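Local structure of SRPBCC family protein (Bacillus thuringiensis serovar konkukian, 3F08) at residues P35-R46 against A49-L60. The protein is of unknown function but, as a Bet v 1-like member of the polyketide cyclase/dehydrase and lipid transport family, probably binds a hydrophobic small molecule. The protein carries 5 engineered substitutions. Numbering follows the deposited sequence.
Sequences PSSKLTEGGRVR and ANPDGETIIERL. Engineered in segment 49-60: Glu54 (natural residue Asp).
The guanidinium of Arg59 has Val45 CG2 over one face, 3.6 Å above its plane and displaced from the centre, while Glu41 OE1 lies at its edge, in the guanidinium plane. The bond from Arg59 NH2 to Glu41 OE1 is short, 2.6 Å, yet the carboxylate is met from above its own plane, and the two planes stand 50° apart. Consistent with that twist, the second pairing, Arg59 NH1 to Glu41 OE2, is weak at 3.5 Å, so the salt bridge is lopsided. A bend at chi3 (-123°) carries the guanidinium across to Val45 CG2.

On the opposite face of the sheet, Arg46 presents the NE side of its guanidinium to Glu58. Both nitrogens converge on Glu58 OE1, at 2.7 Å from Arg46 NE and 2.6 Å from Arg46 NH2; one oxygen thus takes both bonds, each bent to nearly 140°. Arg46 NH1 is held by Phe24 O and Tyr70 OH, and Tyr72 adds a cation-pi contact, which together should fix the rotation of this buried group.

Backbone pairing puts Arg46 and Glu58 on one face: they form an antiparallel hydrogen-bonded pair, with Arg46 N to Glu58 O at 2.9 Å. Val45 and Arg59 are the adjoining non-hydrogen-bonded pair, whereas Glu41 comes from the turn between strands 36-40 and 45-49. There, Thr40 N bonds to Val45 O and Val45 N to Thr40 O, with Arg44 the extra residue of a classic beta bulge.

Strands 45-49 and 55-64 make a beta hairpin, flanked by edge strand 36-40 and strand 69-74 in the antiparallel sheet of this Bet v 1-like fold. Helix 14-21 of the second subunit meets the bulge: its Trp18 O and Gln19 O accept from Arg44, and its Gln19 NE2 donates to Glu41 OE1.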
ATOM      1  N   PRO B  35      -5.630  14.253 -14.544  1.00 22.57           N
ATOM      2  CA  PRO B  35      -5.045  13.655 -15.751  1.00 22.04           C
ATOM      3  C   PRO B  35      -3.943  12.621 -15.510  1.00 20.56           C
ATOM      4  O   PRO B  35      -3.921  11.565 -16.139  1.00 20.44           O
ATOM      5  CB  PRO B  35      -4.514  14.868 -16.527  1.00 23.52           C
ATOM      6  CG  PRO B  35      -5.310  16.017 -15.996  1.00 23.99           C
ATOM      7  CD  PRO B  35      -5.426  15.710 -14.534  1.00 22.22           C
ATOM      8  N   SER B  36      -3.024  12.919 -14.602  1.00 18.69           N
ATOM      9  CA  SER B  36      -1.928  11.993 -14.362  1.00 17.73           C
ATOM     10  C   SER B  36      -1.552  11.815 -12.898  1.00 15.22           C
ATOM     11  O   SER B  36      -1.780  12.693 -12.066  1.00 16.98           O
ATOM     12  CB  SER B  36      -0.709  12.447 -15.174  1.00 17.19           C
ATOM     13  OG  SER B  36       0.378  11.554 -15.013  1.00 24.17           O
ATOM     14  N   SER B  37      -0.977  10.656 -12.599  1.00 15.24           N
ATOM     15  CA  SER B  37      -0.542  10.308 -11.255  1.00 14.26           C
ATOM     16  C   SER B  37       0.669   9.383 -11.327  1.00 13.64           C
ATOM     17  O   SER B  37       0.692   8.445 -12.122  1.00 12.37           O
ATOM     18  CB  SER B  37      -1.672   9.610 -10.486  1.00 14.13           C
ATOM     19  OG  SER B  37      -1.205   9.127  -9.233  1.00 12.44           O
ATOM     20  N   LYS B  38       1.672   9.665 -10.499  1.00 12.84           N
ATOM     21  CA  LYS B  38       2.898   8.869 -10.443  1.00 14.47           C
ATOM     22  C   LYS B  38       3.212   8.523  -8.989  1.00 13.77           C
ATOM     23  O   LYS B  38       2.862   9.269  -8.078  1.00 13.66           O
ATOM     24  CB  LYS B  38       4.087   9.646 -11.028  1.00 15.94           C
ATOM     25  CG  LYS B  38       3.993   9.934 -12.515  1.00 21.15           C
ATOM     26  CD  LYS B  38       3.993   8.658 -13.343  1.00 25.07           C
ATOM     27  CE  LYS B  38       3.894   8.986 -14.829  1.00 27.23           C
ATOM     28  NZ  LYS B  38       3.830   7.757 -15.677  1.00 29.63           N
ATOM     29  N   LEU B  39       3.886   7.401  -8.775  1.00 14.26           N
ATOM     30  CA  LEU B  39       4.231   6.982  -7.423  1.00 15.84           C
ATOM     31  C   LEU B  39       5.717   7.147  -7.111  1.00 15.72           C
ATOM     32  O   LEU B  39       6.565   6.965  -7.988  1.00 15.04           O
ATOM     33  CB  LEU B  39       3.857   5.507  -7.213  1.00 16.16           C
ATOM     34  CG  LEU B  39       2.403   5.050  -7.367  1.00 18.12           C
ATOM     35  CD1 LEU B  39       2.372   3.533  -7.417  1.00 17.23           C
ATOM     36  CD2 LEU B  39       1.545   5.565  -6.216  1.00 14.76           C
ATOM     37  N   THR B  40       6.025   7.501  -5.863  1.00 14.80           N
ATOM     38  CA  THR B  40       7.410   7.620  -5.424  1.00 14.72           C
ATOM     39  C   THR B  40       7.529   6.846  -4.118  1.00 14.61           C
ATOM     40  O   THR B  40       6.544   6.275  -3.643  1.00 12.65           O
ATOM     41  CB  THR B  40       7.855   9.092  -5.200  1.00 16.75           C
ATOM     42  OG1 THR B  40       7.002   9.725  -4.243  1.00 17.70           O
ATOM     43  CG2 THR B  40       7.813   9.858  -6.506  1.00 15.61           C
ATOM     44  N   GLU B  41       8.731   6.805  -3.554  1.00 14.74           N
ATOM     45  CA  GLU B  41       8.953   6.076  -2.312  1.00 15.32           C
ATOM     46  C   GLU B  41       8.471   4.619  -2.371  1.00 15.30           C
ATOM     47  O   GLU B  41       7.808   4.121  -1.452  1.00 15.23           O
ATOM     48  CB  GLU B  41       8.287   6.827  -1.151  1.00 15.03           C
ATOM     49  CG  GLU B  41       9.035   8.104  -0.783  1.00 17.20           C
ATOM     50  CD  GLU B  41       8.630   8.672   0.561  1.00 19.44           C
ATOM     51  OE1 GLU B  41       8.450   7.890   1.521  1.00 20.73           O
ATOM     52  OE2 GLU B  41       8.511   9.906   0.664  1.00 21.90           O
ATOM     53  N   GLY B  42       8.810   3.943  -3.466  1.00 15.26           N
ATOM     54  CA  GLY B  42       8.434   2.554  -3.638  1.00 15.34           C
ATOM     55  C   GLY B  42       6.942   2.298  -3.789  1.00 16.04           C
ATOM     56  O   GLY B  42       6.510   1.143  -3.763  1.00 16.55           O
ATOM     57  N   GLY B  43       6.158   3.362  -3.950  1.00 16.58           N
ATOM     58  CA  GLY B  43       4.720   3.212  -4.104  1.00 14.60           C
ATOM     59  C   GLY B  43       3.902   3.755  -2.944  1.00 14.62           C
ATOM     60  O   GLY B  43       2.669   3.649  -2.943  1.00 14.43           O
ATOM     61  N   ARG B  44       4.581   4.345  -1.960  1.00 12.60           N
ATOM     62  CA  ARG B  44       3.924   4.903  -0.775  1.00 11.71           C
ATOM     63  C   ARG B  44       3.440   6.345  -0.929  1.00 12.80           C
ATOM     64  O   ARG B  44       2.653   6.830  -0.118  1.00 14.27           O
ATOM     65  CB  ARG B  44       4.877   4.842   0.425  1.00 11.58           C
ATOM     66  CG  ARG B  44       5.091   3.460   1.004  1.00 10.99           C
ATOM     67  CD  ARG B  44       6.214   3.478   2.036  1.00 11.90           C
ATOM     68  NE  ARG B  44       7.522   3.583   1.394  1.00 15.18           N
ATOM     69  CZ  ARG B  44       8.684   3.594   2.039  1.00 12.73           C
ATOM     70  NH1 ARG B  44       8.720   3.516   3.361  1.00 14.77           N
ATOM     71  NH2 ARG B  44       9.817   3.656   1.358  1.00 15.54           N
ATOM     72  N   VAL B  45       3.914   7.032  -1.958  1.00 12.22           N
ATOM     73  CA  VAL B  45       3.532   8.418  -2.162  1.00 12.31           C
ATOM     74  C   VAL B  45       3.047   8.622  -3.590  1.00 13.16           C
ATOM     75  O   VAL B  45       3.656   8.117  -4.539  1.00 13.95           O
ATOM     76  CB  VAL B  45       4.741   9.352  -1.868  1.00 12.78           C
ATOM     77  CG1 VAL B  45       4.393  10.798  -2.187  1.00 12.51           C
ATOM     78  CG2 VAL B  45       5.145   9.228  -0.396  1.00 11.05           C
ATOM     79  N   ARG B  46       1.935   9.332  -3.745  1.00 12.02           N
ATOM     80  CA  ARG B  46       1.419   9.583  -5.078  1.00 12.86           C
ATOM     81  C   ARG B  46       1.436  11.069  -5.390  1.00 14.34           C
ATOM     82  O   ARG B  46       1.100  11.905  -4.549  1.00 14.65           O
ATOM     83  CB  ARG B  46      -0.004   9.010  -5.247  1.00 12.49           C
ATOM     84  CG  ARG B  46      -1.088   9.651  -4.400  1.00  8.67           C
ATOM     85  CD  ARG B  46      -2.406   8.903  -4.581  1.00  9.15           C
ATOM     86  NE  ARG B  46      -3.485   9.452  -3.756  1.00  7.95           N
ATOM     87  CZ  ARG B  46      -4.673   8.872  -3.595  1.00  9.50           C
ATOM     88  NH1 ARG B  46      -4.943   7.721  -4.205  1.00  8.36           N
ATOM     89  NH2 ARG B  46      -5.592   9.439  -2.822  1.00  7.99           N
ATOM     90  N   ALA B  49      -1.422  15.311 -10.531  1.00 20.02           N
ATOM     91  CA  ALA B  49      -1.374  16.560 -11.272  1.00 20.61           C
ATOM     92  C   ALA B  49      -2.767  16.925 -11.761  1.00 22.49           C
ATOM     93  O   ALA B  49      -3.473  16.078 -12.297  1.00 22.33           O
ATOM     94  CB  ALA B  49      -0.424  16.428 -12.452  1.00 18.84           C
ATOM     95  N   ASN B  50      -3.174  18.172 -11.553  1.00 25.26           N
ATOM     96  CA  ASN B  50      -4.476  18.612 -12.038  1.00 27.54           C
ATOM     97  C   ASN B  50      -4.195  19.244 -13.400  1.00 26.02           C
ATOM     98  O   ASN B  50      -3.036  19.410 -13.772  1.00 22.82           O
ATOM     99  CB  ASN B  50      -5.111  19.627 -11.077  1.00 31.77           C
ATOM    100  CG  ASN B  50      -4.287  20.891 -10.920  1.00 37.37           C
ATOM    101  OD1 ASN B  50      -4.653  21.789 -10.158  1.00 42.94           O
ATOM    102  ND2 ASN B  50      -3.174  20.971 -11.636  1.00 40.54           N
ATOM    103  N   PRO B  51      -5.240  19.596 -14.166  1.00 27.47           N
ATOM    104  CA  PRO B  51      -4.984  20.203 -15.476  1.00 29.05           C
ATOM    105  C   PRO B  51      -3.995  21.375 -15.461  1.00 29.58           C
ATOM    106  O   PRO B  51      -3.235  21.543 -16.411  1.00 31.13           O
ATOM    107  CB  PRO B  51      -6.380  20.613 -15.935  1.00 28.63           C
ATOM    108  CG  PRO B  51      -7.227  19.520 -15.379  1.00 28.27           C
ATOM    109  CD  PRO B  51      -6.685  19.377 -13.969  1.00 27.38           C
ATOM    110  N   ASP B  52      -4.014  22.166 -14.386  1.00 30.03           N
ATOM    111  CA  ASP B  52      -3.123  23.322 -14.222  1.00 31.69           C
ATOM    112  C   ASP B  52      -1.657  22.962 -14.370  1.00 29.24           C
ATOM    113  O   ASP B  52      -0.852  23.749 -14.864  1.00 28.81           O
ATOM    114  CB  ASP B  52      -3.259  23.935 -12.822  1.00 35.64           C
ATOM    115  CG  ASP B  52      -4.418  24.877 -12.700  1.00 41.51           C
ATOM    116  OD1 ASP B  52      -4.634  25.680 -13.635  1.00 46.96           O
ATOM    117  OD2 ASP B  52      -5.101  24.833 -11.654  1.00 44.46           O
ATOM    118  N   GLY B  53      -1.320  21.773 -13.893  1.00 28.73           N
ATOM    119  CA  GLY B  53       0.057  21.331 -13.900  1.00 28.21           C
ATOM    120  C   GLY B  53       0.489  21.336 -12.442  1.00 28.38           C
ATOM    121  O   GLY B  53       1.572  20.871 -12.093  1.00 27.30           O
ATOM    122  N   GLU B  54      -0.369  21.877 -11.579  1.00 28.75           N
ATOM    123  CA  GLU B  54      -0.073  21.915 -10.155  1.00 29.84           C
ATOM    124  C   GLU B  54      -0.174  20.486  -9.639  1.00 28.69           C
ATOM    125  O   GLU B  54      -1.103  19.755  -9.984  1.00 27.32           O
ATOM    126  CB  GLU B  54      -1.068  22.805  -9.413  1.00 32.60           C
ATOM    127  CG  GLU B  54      -0.646  23.083  -7.983  1.00 38.15           C
ATOM    128  CD  GLU B  54      -1.620  23.974  -7.251  1.00 41.78           C
ATOM    129  OE1 GLU B  54      -1.921  25.071  -7.769  1.00 44.54           O
ATOM    130  OE2 GLU B  54      -2.081  23.579  -6.160  1.00 41.98           O
ATOM    131  N   THR B  55       0.775  20.089  -8.804  1.00 27.92           N
ATOM    132  CA  THR B  55       0.788  18.731  -8.305  1.00 26.68           C
ATOM    133  C   THR B  55       0.547  18.599  -6.806  1.00 26.01           C
ATOM    134  O   THR B  55       1.122  19.327  -6.000  1.00 25.70           O
ATOM    135  CB  THR B  55       2.118  18.053  -8.689  1.00 27.37           C
ATOM    136  OG1 THR B  55       2.302  18.167 -10.106  1.00 27.11           O
ATOM    137  CG2 THR B  55       2.107  16.574  -8.317  1.00 27.44           C
ATOM    138  N   ILE B  56      -0.333  17.666  -6.454  1.00 23.95           N
ATOM    139  CA  ILE B  56      -0.677  17.388  -5.069  1.00 22.52           C
ATOM    140  C   ILE B  56       0.067  16.119  -4.669  1.00 21.38           C
ATOM    141  O   ILE B  56       0.175  15.181  -5.461  1.00 20.21           O
ATOM    142  CB  ILE B  56      -2.195  17.155  -4.916  1.00 24.95           C
ATOM    143  CG1 ILE B  56      -2.948  18.461  -5.168  1.00 27.13           C
ATOM    144  CG2 ILE B  56      -2.510  16.616  -3.536  1.00 24.71           C
ATOM    145  CD1 ILE B  56      -4.459  18.309  -5.075  1.00 31.62           C
ATOM    146  N   ILE B  57       0.578  16.085  -3.448  1.00 18.73           N
ATOM    147  CA  ILE B  57       1.316  14.927  -2.979  1.00 18.35           C
ATOM    148  C   ILE B  57       0.600  14.311  -1.782  1.00 18.44           C
ATOM    149  O   ILE B  57       0.331  14.990  -0.789  1.00 14.56           O
ATOM    150  CB  ILE B  57       2.750  15.324  -2.588  1.00 20.22           C
ATOM    151  CG1 ILE B  57       3.445  15.974  -3.793  1.00 21.55           C
ATOM    152  CG2 ILE B  57       3.529  14.104  -2.139  1.00 19.41           C
ATOM    153  CD1 ILE B  57       4.896  16.386  -3.527  1.00 22.52           C
ATOM    154  N   GLU B  58       0.282  13.026  -1.885  1.00 15.40           N
ATOM    155  CA  GLU B  58      -0.418  12.343  -0.808  1.00 14.33           C
ATOM    156  C   GLU B  58       0.339  11.095  -0.380  1.00 13.83           C
ATOM    157  O   GLU B  58       0.978  10.426  -1.192  1.00 12.28           O
ATOM    158  CB  GLU B  58      -1.836  11.990  -1.259  1.00 15.50           C
ATOM    159  CG  GLU B  58      -2.557  13.175  -1.886  1.00 15.41           C
ATOM    160  CD  GLU B  58      -4.003  12.890  -2.230  1.00 14.97           C
ATOM    161  OE1 GLU B  58      -4.330  11.730  -2.564  1.00 15.90           O
ATOM    162  OE2 GLU B  58      -4.815  13.843  -2.188  1.00 15.43           O
ATOM    163  N   ARG B  59       0.248  10.782   0.904  1.00 11.93           N
ATOM    164  CA  ARG B  59       0.951   9.645   1.462  1.00 12.18           C
ATOM    165  C   ARG B  59       0.032   8.486   1.838  1.00 12.40           C
ATOM    166  O   ARG B  59      -1.012   8.693   2.464  1.00 12.20           O
ATOM    167  CB  ARG B  59       1.743  10.127   2.679  1.00 15.19           C
ATOM    168  CG  ARG B  59       2.213   9.042   3.601  1.00 19.90           C
ATOM    169  CD  ARG B  59       3.485   9.445   4.321  1.00 20.90           C
ATOM    170  NE  ARG B  59       4.478   8.433   4.027  1.00 28.30           N
ATOM    171  CZ  ARG B  59       5.650   8.661   3.453  1.00 26.53           C
ATOM    172  NH1 ARG B  59       6.010   9.889   3.109  1.00 24.93           N
ATOM    173  NH2 ARG B  59       6.448   7.639   3.200  1.00 29.45           N
ATOM    174  N   LEU B  60       0.409   7.277   1.427  1.00 10.17           N
ATOM    175  CA  LEU B  60      -0.365   6.082   1.755  1.00 13.62           C
ATOM    176  C   LEU B  60      -0.139   5.761   3.235  1.00 13.59           C
ATOM    177  O   LEU B  60       1.009   5.594   3.662  1.00 13.96           O
ATOM    178  CB  LEU B  60       0.091   4.889   0.905  1.00 12.82           C
ATOM    179  CG  LEU B  60      -0.626   3.554   1.168  1.00 12.27           C
ATOM    180  CD1 LEU B  60      -2.085   3.662   0.713  1.00 10.00           C
ATOM    181  CD2 LEU B  60       0.075   2.418   0.427  1.00  8.46           C
TER
HETATM  182  O   HOH W   1       6.997   5.373   4.757  1.00 16.95           O